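Local coordinates for adhesion and penetration protein autotransporter (Haemophilus influenzae, PDB 3SYJ), which promotes adherence to and invasion of host cells by directly binding a host cell structure, self-associates in bacterial aggregation, and is probably a serine protease, at residues 478-483 against 499-504; 550-555 against 573-578; 409-414 against 428-433; 424-429 against 449-454. All blocks are in the same frame, centred on the assembly; numbering follows the deposited sequence.

In the fold
Interactions 1, 3 and 4 pair parallel strands of neighbouring coils of the beta-helix of the Hap passenger domain; interaction 2 joins a loop to the end of strand 567-575. In chain order interaction 3 opens first, interaction 4 overlaps it, its first segment ending at the D428-G429 corner where the second segment of interaction 3 starts, and interactions 1 and 2 follow in series. Interactions 3 and 4, centres about 10 Å apart, belong to two faces of the solenoid and meet inside it, V426 against V431 and L433 against I449. Interaction 1 lies about 12 Å from interaction 4, whose L451 packs on its backbone, and about 10 Å from interaction 2. The contacts thus sample neighbouring levels of one solenoid stem, touched at interaction 2 by a second subunit.

Interaction 1: residues 478-483 against 499-504; sequences GRLDLN and AMIVNH
D481 reaches across to H504, and its side chain marks where the parallel pairing of 478-481 with 499-502 gives way to a turn. CB starts beside V502 CG2, at 4.0 Å. With CG anti to the backbone N (chi1 172°), the carboxylate is carried past the strand end to the chain at 503-504. There OD1 accepts from H504 N at 2.7 Å in an almost straight bond, and from N483 N at 3.0 Å, which closes an Asx turn. The two donors come from opposite faces of the carboxylate plane, so the oxygen is held from both segments. OD2 rests 3.6 Å from H504 CB. V502 CG2 lies over one face of the H504 ring, whose NE2 bonds to E545, the residue that also forms a salt bridge with R479. Backbone bonds such as L480 N to M500 O (2.8 Å) join the strands themselves, and L482 N continues the series to V502 O. Beyond the strand end L482 CD1 meets I501 CG2 at 4.0 Å. On the inward face L480 and I501 pack on F473 of strand 471-473, while L482 and I501 reach V512 of strand 510-514; strand 455-460 flanks 478-481 on the preceding coil.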
loop_
_atom_site.group_PDB
_atom_site.type_symbol
_atom_site.label_atom_id
_atom_site.label_comp_id
_atom_site.label_asym_id
_atom_site.label_seq_id
_atom_site.Cartn_x
_atom_site.Cartn_y
_atom_site.Cartn_z
ATOM N N GLY A 478 -29.046 6.133 -35.361
ATOM C CA GLY A 478 -28.360 5.004 -35.968
ATOM C C GLY A 478 -26.860 5.131 -35.730
ATOM O O GLY A 478 -26.428 5.979 -34.941
ATOM N N ARG A 479 -26.064 4.309 -36.414
ATOM C CA ARG A 479 -24.614 4.280 -36.167
ATOM C C ARG A 479 -23.821 4.946 -37.268
ATOM O O ARG A 479 -23.938 4.585 -38.437
ATOM C CB ARG A 479 -24.104 2.841 -35.975
ATOM C CG ARG A 479 -24.327 2.277 -34.578
ATOM C CD ARG A 479 -23.983 0.790 -34.471
ATOM N NE ARG A 479 -24.987 0.077 -33.683
ATOM C CZ ARG A 479 -25.094 0.161 -32.361
ATOM N NH1 ARG A 479 -24.250 0.915 -31.676
ATOM N NH2 ARG A 479 -26.034 -0.508 -31.719
ATOM N N LEU A 480 -23.023 5.933 -36.893
ATOM C CA LEU A 480 -22.008 6.468 -37.779
ATOM C C LEU A 480 -20.703 5.793 -37.376
ATOM O O LEU A 480 -20.145 6.085 -36.314
ATOM C CB LEU A 480 -21.896 7.989 -37.641
ATOM C CG LEU A 480 -20.694 8.631 -38.343
ATOM C CD1 LEU A 480 -20.693 8.291 -39.825
ATOM C CD2 LEU A 480 -20.642 10.148 -38.137
ATOM N N ASP A 481 -20.246 4.858 -38.205
ATOM C CA ASP A 481 -19.000 4.135 -37.954
ATOM C C ASP A 481 -17.854 4.797 -38.707
ATOM O O ASP A 481 -17.722 4.642 -39.921
ATOM C CB ASP A 481 -19.129 2.659 -38.362
ATOM C CG ASP A 481 -17.797 1.917 -38.310
ATOM O OD1 ASP A 481 -16.912 2.318 -37.524
ATOM O OD2 ASP A 481 -17.636 0.925 -39.056
ATOM N N LEU A 482 -17.034 5.537 -37.967
ATOM C CA LEU A 482 -15.910 6.272 -38.525
ATOM C C LEU A 482 -14.869 5.356 -39.167
ATOM O O LEU A 482 -14.058 5.798 -39.984
ATOM C CB LEU A 482 -15.254 7.104 -37.429
ATOM C CG LEU A 482 -16.189 8.102 -36.753
ATOM C CD1 LEU A 482 -15.406 8.887 -35.748
ATOM C CD2 LEU A 482 -16.802 9.017 -37.797
ATOM N N ASN A 483 -14.886 4.085 -38.776
ATOM C CA ASN A 483 -14.034 3.086 -39.396
ATOM C C ASN A 483 -12.616 3.593 -39.606
ATOM O O ASN A 483 -12.074 3.496 -40.707
ATOM C CB ASN A 483 -14.634 2.654 -40.731
ATOM C CG ASN A 483 -13.856 1.524 -41.386
ATOM O OD1 ASN A 483 -13.164 0.761 -40.711
ATOM N ND2 ASN A 483 -13.969 1.413 -42.709
ATOM N N ALA A 499 -28.718 8.438 -31.570
ATOM C CA ALA A 499 -27.511 8.876 -32.259
ATOM C C ALA A 499 -26.275 8.181 -31.685
ATOM O O ALA A 499 -26.003 8.276 -30.490
ATOM C CB ALA A 499 -27.366 10.379 -32.158
ATOM N N MET A 500 -25.520 7.486 -32.532
ATOM C CA MET A 500 -24.286 6.842 -32.081
ATOM C C MET A 500 -23.123 7.101 -33.010
ATOM O O MET A 500 -23.205 6.870 -34.219
ATOM C CB MET A 500 -24.474 5.338 -31.902
ATOM C CG MET A 500 -25.462 4.983 -30.817
ATOM S SD MET A 500 -25.783 3.221 -30.645
ATOM C CE MET A 500 -27.244 3.294 -29.609
ATOM N N ILE A 501 -22.033 7.589 -32.437
ATOM C CA ILE A 501 -20.793 7.713 -33.180
ATOM C C ILE A 501 -19.806 6.691 -32.651
ATOM O O ILE A 501 -19.483 6.692 -31.464
ATOM C CB ILE A 501 -20.237 9.123 -33.102
ATOM C CG1 ILE A 501 -21.291 10.098 -33.642
ATOM C CG2 ILE A 501 -18.913 9.223 -33.868
ATOM C CD1 ILE A 501 -20.750 11.460 -33.979
ATOM N N VAL A 502 -19.354 5.804 -33.534
ATOM C CA VAL A 502 -18.511 4.678 -33.133
ATOM C C VAL A 502 -17.339 4.469 -34.097
ATOM O O VAL A 502 -17.258 5.111 -35.145
ATOM C CB VAL A 502 -19.324 3.352 -33.040
ATOM C CG1 VAL A 502 -20.548 3.528 -32.131
ATOM C CG2 VAL A 502 -19.742 2.871 -34.422
ATOM N N ASN A 503 -16.426 3.580 -33.718
ATOM C CA ASN A 503 -15.342 3.151 -34.596
ATOM C C ASN A 503 -15.192 1.649 -34.494
ATOM O O ASN A 503 -14.631 1.146 -33.525
ATOM C CB ASN A 503 -14.019 3.831 -34.231
ATOM C CG ASN A 503 -12.858 3.346 -35.088
ATOM O OD1 ASN A 503 -13.062 2.850 -36.195
ATOM N ND2 ASN A 503 -11.635 3.496 -34.583
ATOM N N HIS A 504 -15.702 0.930 -35.487
ATOM C CA HIS A 504 -15.631 -0.524 -35.463
ATOM C C HIS A 504 -14.303 -1.058 -35.980
ATOM O O HIS A 504 -14.100 -2.266 -36.033
ATOM C CB HIS A 504 -16.781 -1.142 -36.257
ATOM C CG HIS A 504 -18.109 -1.025 -35.577
ATOM N ND1 HIS A 504 -19.305 -1.080 -36.260
ATOM C CD2 HIS A 504 -18.425 -0.839 -34.274
ATOM C CE1 HIS A 504 -20.301 -0.946 -35.403
ATOM N NE2 HIS A 504 -19.796 -0.794 -34.193
#

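Interaction 2: residues 550-555 against 573-578; sequences KHNGRL and GTNLKG
N552 and L555 supply the two direct hydrogen bonds to 573-578. N552 ND2 donates a hydrogen bond to N575 O at 2.9 Å, the acceptor lying in the amide plane, and CG anti to the backbone N (chi1 -166°) aims the amide at that carbonyl. L555 N donates to K577 O, also at 2.9 Å. Water extends the polar set: one molecule accepts from K577 N at 2.7 Å and lies close to N552 OD1 and G553 O, while another accepts from K577 NZ. N552 OD1 is bonded to E545 N as well. R554 adds a flat-on contact, for its bent chain folds the guanidinium over K577 O, which sits 3.5 Å above the plane near its centre; NH1 goes on to a salt bridge with E630. Apolar contact is confined to L555, whose CG is 3.7 Å from L576 CD2. Beside it G578 CA lies 3.4 Å from L555 O, a spot with no room for a CB. K577 centres an inverse gamma turn, and Q915 of the second subunit bonds to N552 N. Backbone carbonyls are thus the main acceptors, met by the N552 amide and L555 N, and join a loop to the chain just past strand 573-575.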
loop_
_atom_site.group_PDB
_atom_site.type_symbol
_atom_site.label_atom_id
_atom_site.label_comp_id
_atom_site.label_asym_id
_atom_site.label_seq_id
_atom_site.Cartn_x
_atom_site.Cartn_y
_atom_site.Cartn_z
ATOM N N LYS A 550 -20.297 -6.083 -30.871
ATOM C CA LYS A 550 -19.676 -5.285 -31.917
ATOM C C LYS A 550 -18.364 -4.732 -31.388
ATOM O O LYS A 550 -18.193 -4.585 -30.179
ATOM C CB LYS A 550 -20.605 -4.160 -32.371
ATOM C CG LYS A 550 -21.854 -4.675 -33.069
ATOM C CD LYS A 550 -22.644 -3.568 -33.754
ATOM C CE LYS A 550 -23.809 -4.157 -34.549
ATOM N NZ LYS A 550 -24.521 -3.148 -35.382
ATOM N N HIS A 551 -17.436 -4.437 -32.290
ATOM C CA HIS A 551 -16.117 -3.978 -31.877
ATOM C C HIS A 551 -16.092 -2.505 -31.435
ATOM O O HIS A 551 -16.473 -1.602 -32.184
ATOM C CB HIS A 551 -15.076 -4.259 -32.973
ATOM C CG HIS A 551 -13.663 -4.006 -32.538
ATOM N ND1 HIS A 551 -13.105 -4.609 -31.429
ATOM C CD2 HIS A 551 -12.694 -3.210 -33.057
ATOM C CE1 HIS A 551 -11.857 -4.196 -31.285
ATOM N NE2 HIS A 551 -11.581 -3.352 -32.262
ATOM N N ASN A 552 -15.644 -2.269 -30.209
ATOM C CA ASN A 552 -15.465 -0.908 -29.725
ATOM C C ASN A 552 -14.032 -0.432 -29.987
ATOM O O ASN A 552 -13.180 -0.476 -29.101
ATOM C CB ASN A 552 -15.821 -0.815 -28.236
ATOM C CG ASN A 552 -15.978 0.620 -27.756
ATOM O OD1 ASN A 552 -16.258 1.522 -28.544
ATOM N ND2 ASN A 552 -15.798 0.835 -26.455
ATOM N N GLY A 553 -13.775 0.014 -31.215
ATOM C CA GLY A 553 -12.450 0.458 -31.612
ATOM C C GLY A 553 -12.055 1.782 -30.988
ATOM O O GLY A 553 -12.911 2.512 -30.483
ATOM N N ARG A 554 -10.761 2.088 -31.010
ATOM C CA ARG A 554 -10.265 3.306 -30.378
ATOM C C ARG A 554 -10.984 4.515 -30.958
ATOM O O ARG A 554 -11.044 4.683 -32.172
ATOM C CB ARG A 554 -8.752 3.486 -30.578
ATOM C CG ARG A 554 -7.879 2.269 -30.302
ATOM C CD ARG A 554 -7.382 2.206 -28.860
ATOM N NE ARG A 554 -7.091 3.522 -28.301
ATOM C CZ ARG A 554 -7.013 3.760 -26.995
ATOM N NH1 ARG A 554 -7.202 2.767 -26.135
ATOM N NH2 ARG A 554 -6.755 4.982 -26.545
ATOM N N LEU A 555 -11.520 5.353 -30.079
ATOM C CA LEU A 555 -12.184 6.578 -30.501
ATOM C C LEU A 555 -11.908 7.697 -29.493
ATOM O O LEU A 555 -12.115 7.527 -28.294
ATOM C CB LEU A 555 -13.686 6.331 -30.667
ATOM C CG LEU A 555 -14.608 7.504 -31.012
ATOM C CD1 LEU A 555 -14.230 8.105 -32.347
ATOM C CD2 LEU A 555 -16.055 7.039 -31.031
ATOM N N GLY A 573 -24.415 9.445 -23.642
ATOM C CA GLY A 573 -23.411 8.595 -23.038
ATOM C C GLY A 573 -22.123 8.484 -23.826
ATOM O O GLY A 573 -22.087 8.774 -25.030
ATOM N N THR A 574 -21.062 8.082 -23.130
ATOM C CA THR A 574 -19.808 7.711 -23.773
ATOM C C THR A 574 -19.349 6.352 -23.267
ATOM O O THR A 574 -19.478 6.042 -22.083
ATOM C CB THR A 574 -18.662 8.725 -23.519
ATOM O OG1 THR A 574 -18.352 8.775 -22.119
ATOM C CG2 THR A 574 -19.030 10.111 -24.017
ATOM N N ASN A 575 -18.820 5.542 -24.178
ATOM C CA ASN A 575 -18.123 4.321 -23.811
ATOM C C ASN A 575 -16.826 4.262 -24.599
ATOM O O ASN A 575 -16.648 3.396 -25.451
ATOM C CB ASN A 575 -18.976 3.093 -24.112
ATOM C CG ASN A 575 -18.393 1.831 -23.522
ATOM O OD1 ASN A 575 -18.515 0.744 -24.093
ATOM N ND2 ASN A 575 -17.747 1.966 -22.370
ATOM N N LEU A 576 -15.922 5.191 -24.314
ATOM C CA LEU A 576 -14.777 5.417 -25.183
ATOM C C LEU A 576 -13.540 4.626 -24.828
ATOM O O LEU A 576 -13.023 4.719 -23.718
ATOM C CB LEU A 576 -14.411 6.897 -25.218
ATOM C CG LEU A 576 -15.392 7.788 -25.966
ATOM C CD1 LEU A 576 -15.046 9.247 -25.750
ATOM C CD2 LEU A 576 -15.385 7.443 -27.434
ATOM N N LYS A 577 -13.063 3.857 -25.798
ATOM C CA LYS A 577 -11.722 3.315 -25.744
ATOM C C LYS A 577 -10.838 4.418 -26.315
ATOM O O LYS A 577 -10.513 4.422 -27.500
ATOM C CB LYS A 577 -11.635 2.057 -26.595
ATOM C CG LYS A 577 -11.068 0.857 -25.864
ATOM C CD LYS A 577 -12.108 0.234 -24.935
ATOM C CE LYS A 577 -11.510 -0.914 -24.120
ATOM N NZ LYS A 577 -12.548 -1.856 -23.609
ATOM N N GLY A 578 -10.486 5.376 -25.465
ATOM C CA GLY A 578 -9.833 6.592 -25.895
ATOM C C GLY A 578 -10.135 7.699 -24.908
ATOM O O GLY A 578 -10.658 7.446 -23.822
HETATM O O HOH W 1 -14.332 3.651 -28.211
HETATM O O HOH W 2 -15.190 -1.569 -24.155
#

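Interaction 3: residues 409-414 against 428-433; sequences KGTLHV and DGKVIL
T411 to V414 pair in parallel with K430 to L433, the short strand axes 4.6 Å apart and inclined by 14°. Four backbone bonds alternate between them: K430 N to G410 O is the longest at 3.2 Å, L412 N to K430 O the shortest at 2.7 Å, and I432 N to L412 O and V414 N to I432 O complete the set. Ahead of the pairing G429, at positive phi, brings its CA against the K409 and G410 carbonyls, where a CB would clash. T411, H413, K430 and I432 form the outer face. T411 has OG1 beside the backbone N (chi1 -62°), which puts CG2 anti to it and toward I432 CD1 at 3.8 Å, leaving OG1 beside K430; a water bridges that hydroxyl and K430 NZ, which also bonds to Q459. H413 brings ND1 to 3.7 Å from I432 CG2. K409 and D428 hold opposite charges 4.9 Å apart, NZ to OD2, and two waters span them, each accepting from NZ and donating to one carboxylate oxygen. Inward, the V414 and V431 side chains cross, V414 CG2 4.0 Å from V431 CG1. Strand 391-394 stacks on 411-414 and strand 455-460 on 430-433, so the pair forms two rungs of one solenoid face. K406 of strand 403-407 bonds to the G410 and D428 carbonyls at the corner.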
loop_
_atom_site.group_PDB
_atom_site.type_symbol
_atom_site.label_atom_id
_atom_site.label_comp_id
_atom_site.label_asym_id
_atom_site.label_seq_id
_atom_site.Cartn_x
_atom_site.Cartn_y
_atom_site.Cartn_z
ATOM N N LYS A 409 -31.771 -5.122 -44.298
ATOM C CA LYS A 409 -30.643 -5.365 -43.410
ATOM C C LYS A 409 -29.306 -5.427 -44.150
ATOM O O LYS A 409 -28.256 -5.434 -43.518
ATOM C CB LYS A 409 -30.849 -6.665 -42.630
ATOM C CG LYS A 409 -32.002 -6.647 -41.641
ATOM C CD LYS A 409 -32.146 -8.012 -40.994
ATOM C CE LYS A 409 -33.371 -8.073 -40.102
ATOM N NZ LYS A 409 -33.295 -7.060 -39.008
ATOM N N GLY A 410 -29.348 -5.482 -45.480
ATOM C CA GLY A 410 -28.134 -5.621 -46.272
ATOM C C GLY A 410 -27.324 -4.347 -46.434
ATOM O O GLY A 410 -27.692 -3.288 -45.914
ATOM N N THR A 411 -26.221 -4.456 -47.176
ATOM C CA THR A 411 -25.273 -3.356 -47.364
ATOM C C THR A 411 -25.369 -2.672 -48.736
ATOM O O THR A 411 -25.547 -3.325 -49.759
ATOM C CB THR A 411 -23.825 -3.842 -47.137
ATOM O OG1 THR A 411 -23.689 -4.304 -45.788
ATOM C CG2 THR A 411 -22.830 -2.724 -47.392
ATOM N N LEU A 412 -25.262 -1.348 -48.734
ATOM C CA LEU A 412 -25.208 -0.556 -49.952
ATOM C C LEU A 412 -23.829 0.071 -49.965
ATOM O O LEU A 412 -23.552 0.973 -49.183
ATOM C CB LEU A 412 -26.239 0.571 -49.902
ATOM C CG LEU A 412 -27.036 0.983 -51.140
ATOM C CD1 LEU A 412 -27.036 2.505 -51.285
ATOM C CD2 LEU A 412 -26.521 0.337 -52.399
ATOM N N HIS A 413 -22.955 -0.413 -50.835
ATOM C CA HIS A 413 -21.606 0.126 -50.921
ATOM C C HIS A 413 -21.573 1.212 -51.998
ATOM O O HIS A 413 -21.482 0.915 -53.181
ATOM C CB HIS A 413 -20.617 -1.012 -51.216
ATOM C CG HIS A 413 -19.191 -0.575 -51.343
ATOM N ND1 HIS A 413 -18.740 0.643 -50.887
ATOM C CD2 HIS A 413 -18.106 -1.212 -51.844
ATOM C CE1 HIS A 413 -17.444 0.749 -51.120
ATOM N NE2 HIS A 413 -17.034 -0.365 -51.701
ATOM N N VAL A 414 -21.672 2.468 -51.581
ATOM C CA VAL A 414 -21.713 3.587 -52.525
ATOM C C VAL A 414 -20.332 3.892 -53.092
ATOM O O VAL A 414 -19.386 4.179 -52.350
ATOM C CB VAL A 414 -22.277 4.857 -51.862
ATOM C CG1 VAL A 414 -22.251 6.043 -52.833
ATOM C CG2 VAL A 414 -23.679 4.595 -51.372
ATOM N N ASP A 428 -32.177 1.366 -42.561
ATOM C CA ASP A 428 -31.872 0.002 -42.134
ATOM C C ASP A 428 -30.591 -0.510 -42.790
ATOM O O ASP A 428 -30.232 -0.090 -43.893
ATOM C CB ASP A 428 -33.053 -0.929 -42.460
ATOM C CG ASP A 428 -33.043 -2.200 -41.630
ATOM O OD1 ASP A 428 -32.116 -2.374 -40.807
ATOM O OD2 ASP A 428 -33.965 -3.029 -41.798
ATOM N N GLY A 429 -29.895 -1.408 -42.104
ATOM C CA GLY A 429 -28.714 -2.031 -42.675
ATOM C C GLY A 429 -27.511 -1.108 -42.697
ATOM O O GLY A 429 -27.343 -0.272 -41.811
ATOM N N LYS A 430 -26.661 -1.269 -43.705
ATOM C CA LYS A 430 -25.423 -0.505 -43.778
ATOM C C LYS A 430 -25.209 0.157 -45.128
ATOM O O LYS A 430 -25.477 -0.422 -46.174
ATOM C CB LYS A 430 -24.216 -1.380 -43.449
ATOM C CG LYS A 430 -22.940 -0.585 -43.236
ATOM C CD LYS A 430 -21.695 -1.426 -43.477
ATOM C CE LYS A 430 -21.494 -2.461 -42.387
ATOM N NZ LYS A 430 -20.322 -3.320 -42.718
ATOM N N VAL A 431 -24.732 1.392 -45.083
ATOM C CA VAL A 431 -24.322 2.109 -46.271
ATOM C C VAL A 431 -22.862 2.423 -46.044
ATOM O O VAL A 431 -22.504 3.042 -45.037
ATOM C CB VAL A 431 -25.079 3.432 -46.412
ATOM C CG1 VAL A 431 -24.381 4.347 -47.404
ATOM C CG2 VAL A 431 -26.535 3.181 -46.810
ATOM N N ILE A 432 -22.015 1.966 -46.960
ATOM C CA ILE A 432 -20.595 2.289 -46.928
ATOM C C ILE A 432 -20.342 3.411 -47.923
ATOM O O ILE A 432 -20.754 3.322 -49.078
ATOM C CB ILE A 432 -19.734 1.066 -47.307
ATOM C CG1 ILE A 432 -19.988 -0.088 -46.330
ATOM C CG2 ILE A 432 -18.273 1.438 -47.334
ATOM C CD1 ILE A 432 -19.310 -1.392 -46.725
ATOM N N LEU A 433 -19.685 4.472 -47.471
ATOM C CA LEU A 433 -19.384 5.605 -48.337
ATOM C C LEU A 433 -17.985 5.495 -48.910
ATOM O O LEU A 433 -17.000 5.577 -48.176
ATOM C CB LEU A 433 -19.499 6.919 -47.570
ATOM C CG LEU A 433 -20.834 7.173 -46.873
ATOM C CD1 LEU A 433 -20.777 8.498 -46.128
ATOM C CD2 LEU A 433 -21.963 7.157 -47.901
HETATM O O HOH W 3 -34.956 -5.083 -40.518
HETATM O O HOH W 4 -32.235 -4.330 -38.796
HETATM O O HOH W 5 -21.195 -5.473 -44.599
#

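Interaction 4: residues 424-429 against 449-454; sequences ISVGDG and IGLVSG
I424 and I449 meet on the inward face with different first torsions. In I424 CG1 is anti to the backbone N (chi1 -174°), which leaves CG2 in the crowded position between N and carbonyl carbon and presses it on I449 CG1 at 3.7 Å. In I449 it is CG2 that stands anti to N, and this methyl packs on the same I424 CG2. V426 and L451 lie alongside each other and point the same way, L451 CD2 reaching V426 CB at 3.8 Å. On the other face G450 has no side chain beside S425, whose OG comes 3.6 Å from V452 CG2 and is bonded to T126. In the backbone, G450 N to I424 O and V426 N to G450 O (2.8 Å) set the parallel pairing, while V452 N to V426 O is longer at 3.2 Å. At the corner S453, with positive phi, brings OG to 2.6 Å from G427 O, and the same OG is hydrogen-bonded to R455 NE. The two strands are adjacent rungs of the parallel sheet, between 403-407 and 471-473. V431 and V458 of the neighbouring solenoid face close over the inward side chains, while T126 and E127, from the peptidase S6 region, pack on V452 outside.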
loop_
_atom_site.group_PDB
_atom_site.type_symbol
_atom_site.label_atom_id
_atom_site.label_comp_id
_atom_site.label_asym_id
_atom_site.label_seq_id
_atom_site.Cartn_x
_atom_site.Cartn_y
_atom_site.Cartn_z
ATOM N N ILE A 424 -29.453 11.143 -49.004
ATOM C CA ILE A 424 -29.833 9.796 -48.595
ATOM C C ILE A 424 -30.422 9.739 -47.191
ATOM O O ILE A 424 -30.009 10.485 -46.295
ATOM C CB ILE A 424 -28.634 8.829 -48.682
ATOM C CG1 ILE A 424 -29.071 7.384 -48.398
ATOM C CG2 ILE A 424 -27.536 9.266 -47.727
ATOM C CD1 ILE A 424 -28.104 6.334 -48.908
ATOM N N SER A 425 -31.400 8.855 -47.007
ATOM C CA SER A 425 -31.872 8.507 -45.667
ATOM C C SER A 425 -31.603 7.030 -45.414
ATOM O O SER A 425 -32.119 6.166 -46.123
ATOM C CB SER A 425 -33.363 8.811 -45.506
ATOM O OG SER A 425 -33.842 8.335 -44.264
ATOM N N VAL A 426 -30.788 6.742 -44.409
ATOM C CA VAL A 426 -30.408 5.372 -44.114
ATOM C C VAL A 426 -31.259 4.830 -42.973
ATOM O O VAL A 426 -31.007 5.121 -41.796
ATOM C CB VAL A 426 -28.919 5.287 -43.729
ATOM C CG1 VAL A 426 -28.493 3.816 -43.536
ATOM C CG2 VAL A 426 -28.063 5.988 -44.780
ATOM N N GLY A 427 -32.272 4.045 -43.322
ATOM C CA GLY A 427 -33.217 3.550 -42.336
ATOM C C GLY A 427 -32.823 2.206 -41.752
ATOM O O GLY A 427 -33.080 1.930 -40.581
ATOM N N ASP A 428 -32.177 1.366 -42.561
ATOM C CA ASP A 428 -31.872 0.002 -42.134
ATOM C C ASP A 428 -30.591 -0.510 -42.790
ATOM O O ASP A 428 -30.232 -0.090 -43.893
ATOM C CB ASP A 428 -33.053 -0.929 -42.460
ATOM C CG ASP A 428 -33.043 -2.200 -41.630
ATOM O OD1 ASP A 428 -32.116 -2.374 -40.807
ATOM O OD2 ASP A 428 -33.965 -3.029 -41.798
ATOM N N GLY A 429 -29.895 -1.408 -42.104
ATOM C CA GLY A 429 -28.714 -2.031 -42.675
ATOM C C GLY A 429 -27.511 -1.108 -42.697
ATOM O O GLY A 429 -27.343 -0.272 -41.811
ATOM N N ILE A 449 -26.980 13.535 -45.567
ATOM C CA ILE A 449 -27.057 12.149 -45.097
ATOM C C ILE A 449 -27.716 12.079 -43.722
ATOM O O ILE A 449 -27.284 12.751 -42.787
ATOM C CB ILE A 449 -25.650 11.493 -45.015
ATOM C CG1 ILE A 449 -24.946 11.523 -46.375
ATOM C CG2 ILE A 449 -25.740 10.067 -44.497
ATOM C CD1 ILE A 449 -23.448 11.253 -46.289
ATOM N N GLY A 450 -28.773 11.277 -43.605
ATOM C CA GLY A 450 -29.439 11.092 -42.332
ATOM C C GLY A 450 -29.496 9.632 -41.915
ATOM O O GLY A 450 -29.671 8.744 -42.748
ATOM N N LEU A 451 -29.330 9.387 -40.618
ATOM C CA LEU A 451 -29.583 8.073 -40.037
ATOM C C LEU A 451 -30.873 8.123 -39.203
ATOM O O LEU A 451 -31.011 8.979 -38.324
ATOM C CB LEU A 451 -28.408 7.654 -39.159
ATOM C CG LEU A 451 -27.187 7.071 -39.868
ATOM C CD1 LEU A 451 -25.955 7.221 -38.994
ATOM C CD2 LEU A 451 -27.446 5.608 -40.203
ATOM N N VAL A 452 -31.812 7.217 -39.486
ATOM C CA VAL A 452 -33.090 7.198 -38.777
ATOM C C VAL A 452 -33.546 5.782 -38.460
ATOM O O VAL A 452 -33.222 4.841 -39.184
ATOM C CB VAL A 452 -34.215 7.913 -39.563
ATOM C CG1 VAL A 452 -33.909 9.393 -39.713
ATOM C CG2 VAL A 452 -34.421 7.261 -40.922
ATOM N N SER A 453 -34.299 5.662 -37.366
ATOM C CA SER A 453 -34.929 4.413 -36.916
ATOM C C SER A 453 -34.014 3.518 -36.094
ATOM O O SER A 453 -34.431 2.469 -35.628
ATOM C CB SER A 453 -35.359 3.534 -38.086
ATOM O OG SER A 453 -34.358 2.574 -38.385
ATOM N N GLY A 454 -32.767 3.935 -35.920
ATOM C CA GLY A 454 -31.843 3.215 -35.067
ATOM C C GLY A 454 -31.349 1.896 -35.643
ATOM O O GLY A 454 -30.477 1.265 -35.065
#